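Long-range contacts in cyclodipeptide synthase, BtCDPS (Bacillus thermoamylovorans, PDB 6ZTU), which probably makes cyclodipeptides by transferring activated aminoacyl groups: residues A[29-34]-A[197-202]; A[8-13]-A[46-51]; A[186-191]-A[220-225]. All coordinates share one frame; numbering follows the deposited sequence.

Contact 1: A[29-34]-A[197-202]; sequences ILLGIS and VLAYHR. With 0RE ((2S)-hexane-1,2-diol), chain B.
The carbonyl oxygen of A199 is gripped by two donors, the backbone N-H of G32 (G32 N to A199 O 3.3 Å, 168° at the hydrogen) and a water that also donates to G32 O. This is the parallel middle of the Rossmann-like sheet of the cyclodipeptide synthases, where strands 28-32 and 196-200 are neighbours. L30 pairs with L198 and, as expected for parallel strands, bonds to the residues flanking its partner: L30 N to V197 O is 2.9 Å and nearly straight (175°), and A199 N to L30 O is also 2.9 Å. The strands then diverge. The CA-CA separation grows from 4.6 Å at L30/L198 to 5.9 Å at G32/Y200, and there the water bridges the two backbones.

On one face of the sheet I29 CD1 lies 3.6 Å from A199 CB, with L31 CD2 approaching the same methyl; L30 and L198 meet on the other face. Beyond the pairing begins the pocket holding (2S)-hexane-1,2-diol. With CG anti to the backbone N (chi1 -164°), the Y200 ring turns back toward strand 28-32 and is sandwiched. H201 ND1 stands over the centre of one face, and C02 of the diol lies over the opposite one, nearer the rim, 3.5 Å from Y200 CE1. The ring of F40 meets that of H201, while E180 hydrogen-bonds the diol. In the plane of the tyrosine ring, G32 O sits at the edge beside CD1, and at the far end S34 CB touches Y200 OH at 3.3 Å.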
loop_
_atom_site.group_PDB
_atom_site.type_symbol
_atom_site.label_atom_id
_atom_site.label_comp_id
_atom_site.label_asym_id
_atom_site.label_seq_id
_atom_site.Cartn_x
_atom_site.Cartn_y
_atom_site.Cartn_z
ATOM N N ILE A 29 10.257 -7.897 -1.513
ATOM C CA ILE A 29 9.617 -6.601 -1.701
ATOM C C ILE A 29 8.130 -6.823 -1.958
ATOM O O ILE A 29 7.733 -7.746 -2.684
ATOM C CB ILE A 29 10.282 -5.790 -2.836
ATOM C CG1 ILE A 29 9.649 -4.400 -2.968
ATOM C CG2 ILE A 29 10.203 -6.554 -4.154
ATOM C CD1 ILE A 29 10.454 -3.450 -3.871
ATOM N N LEU A 30 7.304 -6.006 -1.304
ATOM C CA LEU A 30 5.867 -5.962 -1.537
ATOM C C LEU A 30 5.569 -4.649 -2.251
ATOM O O LEU A 30 5.813 -3.573 -1.695
ATOM C CB LEU A 30 5.101 -6.052 -0.211
ATOM C CG LEU A 30 3.566 -6.110 -0.281
ATOM C CD1 LEU A 30 3.119 -7.364 -1.048
ATOM C CD2 LEU A 30 2.945 -6.084 1.093
ATOM N N LEU A 31 5.060 -4.737 -3.476
ATOM C CA LEU A 31 4.819 -3.554 -4.301
ATOM C C LEU A 31 3.381 -3.107 -4.084
ATOM O O LEU A 31 2.451 -3.830 -4.426
ATOM C CB LEU A 31 5.081 -3.872 -5.772
ATOM C CG LEU A 31 6.540 -4.156 -6.117
ATOM C CD1 LEU A 31 6.623 -4.758 -7.517
ATOM C CD2 LEU A 31 7.353 -2.860 -6.035
ATOM N N GLY A 32 3.198 -1.927 -3.489
ATOM C CA GLY A 32 1.854 -1.431 -3.254
ATOM C C GLY A 32 1.319 -0.690 -4.464
ATOM O O GLY A 32 1.928 0.286 -4.907
ATOM N N ILE A 33 0.204 -1.155 -5.027
ATOM C CA ILE A 33 -0.397 -0.557 -6.218
ATOM C C ILE A 33 -1.683 0.120 -5.775
ATOM O O ILE A 33 -2.630 -0.550 -5.349
ATOM C CB ILE A 33 -0.673 -1.597 -7.312
ATOM C CG1 ILE A 33 0.564 -2.457 -7.586
ATOM C CG2 ILE A 33 -1.183 -0.910 -8.582
ATOM C CD1 ILE A 33 1.802 -1.668 -7.964
ATOM N N SER A 34 -1.711 1.436 -5.858
ATOM C CA SER A 34 -2.813 2.224 -5.322
ATOM C C SER A 34 -3.921 2.352 -6.364
ATOM O O SER A 34 -3.632 2.647 -7.526
ATOM C CB SER A 34 -2.314 3.612 -4.905
ATOM O OG SER A 34 -3.246 4.236 -4.049
ATOM N N VAL A 197 10.190 -5.382 2.668
ATOM C CA VAL A 197 9.893 -3.954 2.617
ATOM C C VAL A 197 8.656 -3.766 1.750
ATOM O O VAL A 197 8.574 -4.321 0.650
ATOM C CB VAL A 197 11.061 -3.102 2.076
ATOM C CG1 VAL A 197 12.164 -2.960 3.119
ATOM C CG2 VAL A 197 11.627 -3.676 0.787
ATOM N N LEU A 198 7.701 -2.976 2.242
ATOM C CA LEU A 198 6.648 -2.445 1.386
ATOM C C LEU A 198 7.198 -1.231 0.648
ATOM O O LEU A 198 7.866 -0.390 1.253
ATOM C CB LEU A 198 5.433 -2.055 2.227
ATOM C CG LEU A 198 4.311 -1.257 1.552
ATOM C CD1 LEU A 198 3.636 -2.122 0.482
ATOM C CD2 LEU A 198 3.301 -0.804 2.609
ATOM N N ALA A 199 6.949 -1.152 -0.662
ATOM C CA ALA A 199 7.563 -0.122 -1.498
ATOM C C ALA A 199 6.494 0.723 -2.164
ATOM O O ALA A 199 5.545 0.194 -2.743
ATOM C CB ALA A 199 8.475 -0.740 -2.565
ATOM N N TYR A 200 6.671 2.036 -2.104
ATOM C CA TYR A 200 5.696 2.978 -2.624
ATOM C C TYR A 200 6.457 4.240 -2.993
ATOM O O TYR A 200 7.620 4.398 -2.635
ATOM C CB TYR A 200 4.596 3.258 -1.598
ATOM C CG TYR A 200 3.363 3.906 -2.169
ATOM C CD1 TYR A 200 2.585 3.250 -3.108
ATOM C CD2 TYR A 200 2.967 5.172 -1.746
ATOM C CE1 TYR A 200 1.454 3.847 -3.636
ATOM C CE2 TYR A 200 1.837 5.772 -2.261
ATOM C CZ TYR A 200 1.081 5.104 -3.202
ATOM O OH TYR A 200 -0.053 5.702 -3.718
ATOM N N HIS A 201 5.807 5.137 -3.732
ATOM C CA HIS A 201 6.519 6.299 -4.261
ATOM C C HIS A 201 6.311 7.564 -3.434
ATOM O O HIS A 201 6.801 8.636 -3.818
ATOM C CB HIS A 201 6.104 6.549 -5.711
ATOM C CG HIS A 201 4.655 6.862 -5.858
ATOM N ND1 HIS A 201 3.680 5.891 -5.778
ATOM C CD2 HIS A 201 4.008 8.037 -6.038
ATOM C CE1 HIS A 201 2.493 6.453 -5.930
ATOM N NE2 HIS A 201 2.665 7.754 -6.087
ATOM N N ARG A 202 5.615 7.472 -2.311
ATOM C CA ARG A 202 5.408 8.629 -1.463
ATOM C C ARG A 202 5.817 8.297 -0.041
ATOM O O ARG A 202 5.760 7.135 0.375
ATOM C CB ARG A 202 3.941 9.081 -1.510
ATOM C CG ARG A 202 3.489 9.531 -2.907
ATOM C CD ARG A 202 3.768 11.016 -3.199
ATOM N NE ARG A 202 3.458 11.894 -2.061
ATOM C CZ ARG A 202 4.274 12.836 -1.592
ATOM N NH1 ARG A 202 5.471 13.030 -2.152
ATOM N NH2 ARG A 202 3.902 13.582 -0.561
HETATM O O01 0RE B . -1.315 2.808 0.149
HETATM C C02 0RE B . -0.508 2.751 -0.984
HETATM C C03 0RE B . 0.199 1.399 -1.011
HETATM O O04 0RE B . 1.291 1.425 -0.132
HETATM C C05 0RE B . -0.796 0.320 -0.603
HETATM C C06 0RE B . -1.962 0.289 -1.589
HETATM C C07 0RE B . -3.003 -0.696 -1.068
HETATM C C08 0RE B . -3.024 -1.859 -2.044
HETATM O O HOH W 1 4.643 0.872 -5.407
#

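Contact 2: A[8-13]-A[46-51]; sequences DLFYVV and HQLIDW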
loop_
_atom_site.group_PDB
_atom_site.type_symbol
_atom_site.label_atom_id
_atom_site.label_comp_id
_atom_site.label_asym_id
_atom_site.label_seq_id
_atom_site.Cartn_x
_atom_site.Cartn_y
_atom_site.Cartn_z
ATOM N N ASP A 8 18.981 0.124 -11.917
ATOM C CA ASP A 8 19.016 1.456 -11.324
ATOM C C ASP A 8 17.749 2.256 -11.601
ATOM O O ASP A 8 17.740 3.477 -11.420
ATOM C CB ASP A 8 20.230 2.228 -11.839
ATOM C CG ASP A 8 21.515 1.787 -11.190
ATOM O OD1 ASP A 8 22.589 2.184 -11.693
ATOM O OD2 ASP A 8 21.453 1.041 -10.184
ATOM N N LEU A 9 16.683 1.589 -12.038
ATOM C CA LEU A 9 15.441 2.277 -12.376
ATOM C C LEU A 9 14.941 3.154 -11.235
ATOM O O LEU A 9 14.306 4.185 -11.479
ATOM C CB LEU A 9 14.379 1.242 -12.736
ATOM C CG LEU A 9 13.496 1.393 -13.965
ATOM C CD1 LEU A 9 14.264 1.978 -15.138
ATOM C CD2 LEU A 9 12.966 0.006 -14.304
ATOM N N PHE A 10 15.210 2.766 -9.988
ATOM C CA PHE A 10 14.712 3.498 -8.834
ATOM C C PHE A 10 15.831 3.784 -7.847
ATOM O O PHE A 10 16.758 2.984 -7.678
ATOM C CB PHE A 10 13.574 2.729 -8.129
ATOM C CG PHE A 10 12.347 2.570 -8.973
ATOM C CD1 PHE A 10 11.372 3.558 -8.992
ATOM C CD2 PHE A 10 12.172 1.439 -9.772
ATOM C CE1 PHE A 10 10.240 3.418 -9.783
ATOM C CE2 PHE A 10 11.062 1.297 -10.565
ATOM C CZ PHE A 10 10.086 2.281 -10.577
ATOM N N TYR A 11 15.740 4.937 -7.198
ATOM C CA TYR A 11 16.570 5.256 -6.051
ATOM C C TYR A 11 15.720 5.067 -4.803
ATOM O O TYR A 11 14.575 5.516 -4.755
ATOM C CB TYR A 11 17.114 6.687 -6.122
ATOM C CG TYR A 11 18.107 6.963 -5.017
ATOM C CD1 TYR A 11 17.681 7.422 -3.774
ATOM C CD2 TYR A 11 19.466 6.730 -5.199
ATOM C CE1 TYR A 11 18.578 7.660 -2.747
ATOM C CE2 TYR A 11 20.371 6.960 -4.177
ATOM C CZ TYR A 11 19.919 7.417 -2.950
ATOM O OH TYR A 11 20.805 7.652 -1.922
ATOM N N VAL A 12 16.283 4.407 -3.799
ATOM C CA VAL A 12 15.525 3.939 -2.643
ATOM C C VAL A 12 15.788 4.855 -1.455
ATOM O O VAL A 12 16.947 5.146 -1.132
ATOM C CB VAL A 12 15.898 2.483 -2.312
ATOM C CG1 VAL A 12 15.313 2.068 -0.972
ATOM C CG2 VAL A 12 15.438 1.567 -3.437
ATOM N N VAL A 13 14.718 5.308 -0.805
ATOM C CA VAL A 13 14.826 6.099 0.423
ATOM C C VAL A 13 14.157 5.340 1.564
ATOM O O VAL A 13 12.921 5.251 1.598
ATOM C CB VAL A 13 14.202 7.492 0.249
ATOM C CG1 VAL A 13 14.388 8.294 1.525
ATOM C CG2 VAL A 13 14.869 8.233 -0.916
ATOM N N HIS A 46 5.203 -2.149 -14.998
ATOM C CA HIS A 46 6.302 -2.940 -15.544
ATOM C C HIS A 46 7.647 -2.489 -14.987
ATOM O O HIS A 46 8.499 -3.319 -14.650
ATOM C CB HIS A 46 6.292 -2.870 -17.071
ATOM C CG HIS A 46 5.410 -3.901 -17.709
ATOM N ND1 HIS A 46 5.900 -5.078 -18.240
ATOM C CD2 HIS A 46 4.066 -3.942 -17.878
ATOM C CE1 HIS A 46 4.896 -5.793 -18.718
ATOM N NE2 HIS A 46 3.773 -5.128 -18.510
ATOM N N GLN A 47 7.855 -1.175 -14.867
ATOM C CA GLN A 47 9.111 -0.688 -14.313
ATOM C C GLN A 47 9.297 -1.174 -12.882
ATOM O O GLN A 47 10.382 -1.626 -12.510
ATOM C CB GLN A 47 9.146 0.836 -14.367
ATOM C CG GLN A 47 9.315 1.406 -15.760
ATOM C CD GLN A 47 9.781 2.844 -15.704
ATOM O OE1 GLN A 47 9.200 3.659 -14.993
ATOM N NE2 GLN A 47 10.839 3.161 -16.442
ATOM N N LEU A 48 8.238 -1.094 -12.067
ATOM C CA LEU A 48 8.328 -1.554 -10.681
ATOM C C LEU A 48 8.741 -3.017 -10.618
ATOM O O LEU A 48 9.630 -3.396 -9.845
ATOM C CB LEU A 48 6.990 -1.368 -9.966
ATOM C CG LEU A 48 6.480 0.038 -9.662
ATOM C CD1 LEU A 48 5.076 -0.066 -9.092
ATOM C CD2 LEU A 48 7.416 0.724 -8.673
ATOM N N ILE A 49 8.110 -3.848 -11.439
ATOM C CA ILE A 49 8.328 -5.285 -11.367
ATOM C C ILE A 49 9.650 -5.667 -12.022
ATOM O O ILE A 49 10.364 -6.539 -11.525
ATOM C CB ILE A 49 7.125 -6.018 -11.988
ATOM C CG1 ILE A 49 5.897 -5.858 -11.079
ATOM C CG2 ILE A 49 7.431 -7.489 -12.197
ATOM C CD1 ILE A 49 4.589 -6.238 -11.732
ATOM N N ASP A 50 10.014 -5.007 -13.125
ATOM C CA ASP A 50 11.320 -5.262 -13.737
ATOM C C ASP A 50 12.453 -4.955 -12.768
ATOM O O ASP A 50 13.367 -5.766 -12.586
ATOM C CB ASP A 50 11.486 -4.432 -15.010
ATOM C CG ASP A 50 10.587 -4.899 -16.131
ATOM O OD1 ASP A 50 10.126 -6.057 -16.079
ATOM O OD2 ASP A 50 10.348 -4.107 -17.068
ATOM N N TRP A 51 12.413 -3.776 -12.142
ATOM C CA TRP A 51 13.419 -3.419 -11.150
ATOM C C TRP A 51 13.392 -4.373 -9.965
ATOM O O TRP A 51 14.445 -4.803 -9.486
ATOM C CB TRP A 51 13.204 -1.970 -10.690
ATOM C CG TRP A 51 14.119 -1.515 -9.587
ATOM C CD1 TRP A 51 15.401 -1.050 -9.717
ATOM C CD2 TRP A 51 13.813 -1.466 -8.193
ATOM N NE1 TRP A 51 15.909 -0.727 -8.482
ATOM C CE2 TRP A 51 14.954 -0.969 -7.528
ATOM C CE3 TRP A 51 12.677 -1.791 -7.437
ATOM C CZ2 TRP A 51 14.997 -0.793 -6.141
ATOM C CZ3 TRP A 51 12.720 -1.616 -6.061
ATOM C CH2 TRP A 51 13.871 -1.121 -5.425
HETATM O O HOH W 2 18.177 0.802 -7.249
#
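One face of the W51 indole receives the edge of the F10 ring, and a water lies at the indole's own edge, in plane, accepting from NE1 and donating to F10 O, which bridges the segments. The evidence for an edge-to-face (T-shaped) pair is the 70° between planes and the 5.2 Å between the centroids of the F10 ring and the W51 five-membered ring. Its closest atoms are F10 CD2 and W51 CG, 3.5 Å apart. F10 CB adds a CH-pi contact over the same five-membered ring, 4.1 Å from its centroid and 14° off the normal. Thus F10 meets the indole with both its methylene and one ring edge, while the carbonyl carbon of Q47 and W51 CB lie at the F10 ring edge.

With CG anti to the backbone N (chi1 176°), the indole reaches across to the 8-13 segment, its six-membered ring meeting V12, whose CG2 is 3.6 Å from W51 CZ2. At the other end of F10, CZ rests 3.6 Å from L48 CD2. L9 crosses Q47 at about a right angle: L9 CD2 lies 3.5 Å from Q47 O, an oxygen already engaged by the helical N-H of W51, and CD1 faces Q47 NE2. That amide uses its OE1 on Q230.

L228 of strand 223-229 also touches F10, L48 and W51, and Y23 touches V12 and W51. The arrangement is an apolar alpha/beta layer, in which helix 42-55, the connection between parallel strands 28-32 and 58-63 of the Rossmann-like fold, packs next to edge strand 11-14, with L9 and F10 contributed by the loop that precedes it.

Contact 3: A[186-191]-A[220-225]; sequences SGASIL and SDNQGY
Near S186 and S220 the last turns of helix 167-191 run past strand 223-225 at 132° between the two short axes, which approach to 7.5 Å, and a type I turn from S220 to Q223 (Q223 N to S220 O 3.0 Å) brings the loop against the helix. The helix is kinked here: the amides of A188 and S189 have no carbonyl of the preceding turn to bond.

The Q223 side chain meets the first of them. Its CG leaves anti to the backbone N, and a bend at chi2 (68°) folds the amide over the helix, so that A188 N donates to Q223 OE1 at 2.8 Å and almost in line (170°). The donor comes in tilted from the carbonyl plane. S189 N instead gives its hydrogen to a water 3.0 Å away, and this water donates in turn to N222 OD1 and Q223 OE1. Q223 OE1 therefore accepts both A188 N and the water, standing in for a missing helical carbonyl.

N222 approaches with its carboxamide. ND2 donates to S189 OG (3.3 Å), which lies close to the amide plane, and its stronger partner is K194 O, so one nitrogen links the helix end to the following loop. A188 CB packs beside the same ND2 at 3.8 Å. At the start of the contact, S186 OG and S220 OG share a hydrogen bond of 2.8 Å, and a second water joins S220 OG to S189 OG.

Backbone bonds from S220 to L185 and from N222 to S196 flank the contact. Polar contacts, among them the Q223 oxygen accepting an N-H freed by the kink, thus join the C-terminal end of helix 167-191 to the type I turn that leads into strand 223-229 of the Rossmann-like sheet.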
loop_
_atom_site.group_PDB
_atom_site.type_symbol
_atom_site.label_atom_id
_atom_site.label_comp_id
_atom_site.label_asym_id
_atom_site.label_seq_id
_atom_site.Cartn_x
_atom_site.Cartn_y
_atom_site.Cartn_z
ATOM N N SER A 186 3.184 -5.290 9.163
ATOM C CA SER A 186 3.605 -6.679 9.332
ATOM C C SER A 186 3.460 -7.502 8.052
ATOM O O SER A 186 3.178 -8.702 8.129
ATOM C CB SER A 186 2.793 -7.357 10.452
ATOM O OG SER A 186 2.881 -6.637 11.683
ATOM N N GLY A 187 3.674 -6.899 6.876
ATOM C CA GLY A 187 3.454 -7.625 5.626
ATOM C C GLY A 187 4.292 -8.890 5.488
ATOM O O GLY A 187 3.797 -9.915 5.011
ATOM N N ALA A 188 5.568 -8.835 5.890
ATOM C CA ALA A 188 6.414 -10.025 5.789
ATOM C C ALA A 188 5.817 -11.183 6.577
ATOM O O ALA A 188 5.735 -12.316 6.079
ATOM C CB ALA A 188 7.829 -9.728 6.284
ATOM N N SER A 189 5.403 -10.918 7.817
ATOM C CA SER A 189 4.888 -11.980 8.669
ATOM C C SER A 189 3.524 -12.458 8.205
ATOM O O SER A 189 3.220 -13.653 8.322
ATOM C CB SER A 189 4.821 -11.496 10.112
ATOM O OG SER A 189 6.126 -11.414 10.665
ATOM N N ILE A 190 2.691 -11.556 7.674
ATOM C CA ILE A 190 1.406 -11.984 7.100
ATOM C C ILE A 190 1.631 -12.946 5.937
ATOM O O ILE A 190 0.961 -13.987 5.819
ATOM C CB ILE A 190 0.580 -10.763 6.649
ATOM C CG1 ILE A 190 0.129 -9.946 7.859
ATOM C CG2 ILE A 190 -0.628 -11.197 5.788
ATOM C CD1 ILE A 190 -0.406 -8.568 7.443
ATOM N N LEU A 191 2.568 -12.605 5.046
ATOM C CA LEU A 191 2.768 -13.402 3.840
ATOM C C LEU A 191 3.638 -14.634 4.076
ATOM O O LEU A 191 3.528 -15.612 3.320
ATOM C CB LEU A 191 3.388 -12.539 2.741
ATOM C CG LEU A 191 2.474 -11.460 2.149
ATOM C CD1 LEU A 191 3.330 -10.382 1.498
ATOM C CD2 LEU A 191 1.532 -12.077 1.135
ATOM N N SER A 220 6.468 -4.545 12.817
ATOM C CA SER A 220 7.244 -5.736 13.146
ATOM C C SER A 220 8.723 -5.503 12.869
ATOM O O SER A 220 9.101 -4.772 11.949
ATOM C CB SER A 220 6.750 -6.938 12.339
ATOM O OG SER A 220 5.416 -7.245 12.691
ATOM N N ASP A 221 9.570 -6.159 13.677
ATOM C CA ASP A 221 11.017 -5.990 13.573
ATOM C C ASP A 221 11.549 -6.390 12.209
ATOM O O ASP A 221 12.620 -5.919 11.804
ATOM C CB ASP A 221 11.725 -6.829 14.640
ATOM C CG ASP A 221 11.542 -6.287 16.028
ATOM O OD1 ASP A 221 11.172 -5.105 16.171
ATOM O OD2 ASP A 221 11.774 -7.056 16.989
ATOM N N ASN A 222 10.842 -7.273 11.502
ATOM C CA ASN A 222 11.246 -7.761 10.189
ATOM C C ASN A 222 10.526 -7.048 9.052
ATOM O O ASN A 222 10.536 -7.543 7.918
ATOM C CB ASN A 222 10.995 -9.271 10.076
ATOM C CG ASN A 222 9.522 -9.612 10.125
ATOM O OD1 ASN A 222 8.704 -8.815 10.602
ATOM N ND2 ASN A 222 9.168 -10.803 9.641
ATOM N N GLN A 223 9.909 -5.901 9.332
ATOM C CA GLN A 223 9.138 -5.149 8.350
ATOM C C GLN A 223 9.788 -3.788 8.129
ATOM O O GLN A 223 10.135 -3.106 9.094
ATOM C CB GLN A 223 7.690 -4.980 8.831
ATOM C CG GLN A 223 6.772 -4.339 7.786
ATOM C CD GLN A 223 6.536 -5.253 6.595
ATOM O OE1 GLN A 223 6.792 -6.456 6.664
ATOM N NE2 GLN A 223 6.050 -4.688 5.499
ATOM N N GLY A 224 9.944 -3.402 6.855
ATOM C CA GLY A 224 10.426 -2.082 6.505
ATOM C C GLY A 224 9.517 -1.414 5.489
ATOM O O GLY A 224 8.598 -2.024 4.936
ATOM N N TYR A 225 9.799 -0.134 5.242
ATOM C CA TYR A 225 9.090 0.671 4.256
ATOM C C TYR A 225 10.118 1.445 3.455
ATOM O O TYR A 225 11.031 2.034 4.042
ATOM C CB TYR A 225 8.122 1.650 4.940
ATOM C CG TYR A 225 7.287 2.487 3.984
ATOM C CD1 TYR A 225 6.026 2.057 3.581
ATOM C CD2 TYR A 225 7.752 3.718 3.498
ATOM C CE1 TYR A 225 5.250 2.826 2.702
ATOM C CE2 TYR A 225 6.975 4.494 2.619
ATOM C CZ TYR A 225 5.724 4.044 2.241
ATOM O OH TYR A 225 4.943 4.804 1.375
HETATM O O HOH W 3 6.337 -8.391 9.080
HETATM O O HOH W 4 5.961 -10.215 13.092
#

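From the N terminus, contact 2 closes first, bringing helix 42-55 back to the segment leading into edge strand 11-14. Contact 1 opens inside that loop, at 29-34, and closes only at 197-202, so the two cross; the long excursion between its ends is mostly helical. Contact 3 opens within it at 186-191 and closes beyond it at 220-225, crossing contact 1 in turn, whereas contacts 2 and 3 are in series. Contact 1 is the bridge between the others: I29 packs on W51 of contact 2, and L198 N probably bonds G224 O of contact 3. Together they join helices 42-55 and 167-191 to one mixed sheet, at its strands 11-14, 28-32, 196-200 and 223-229.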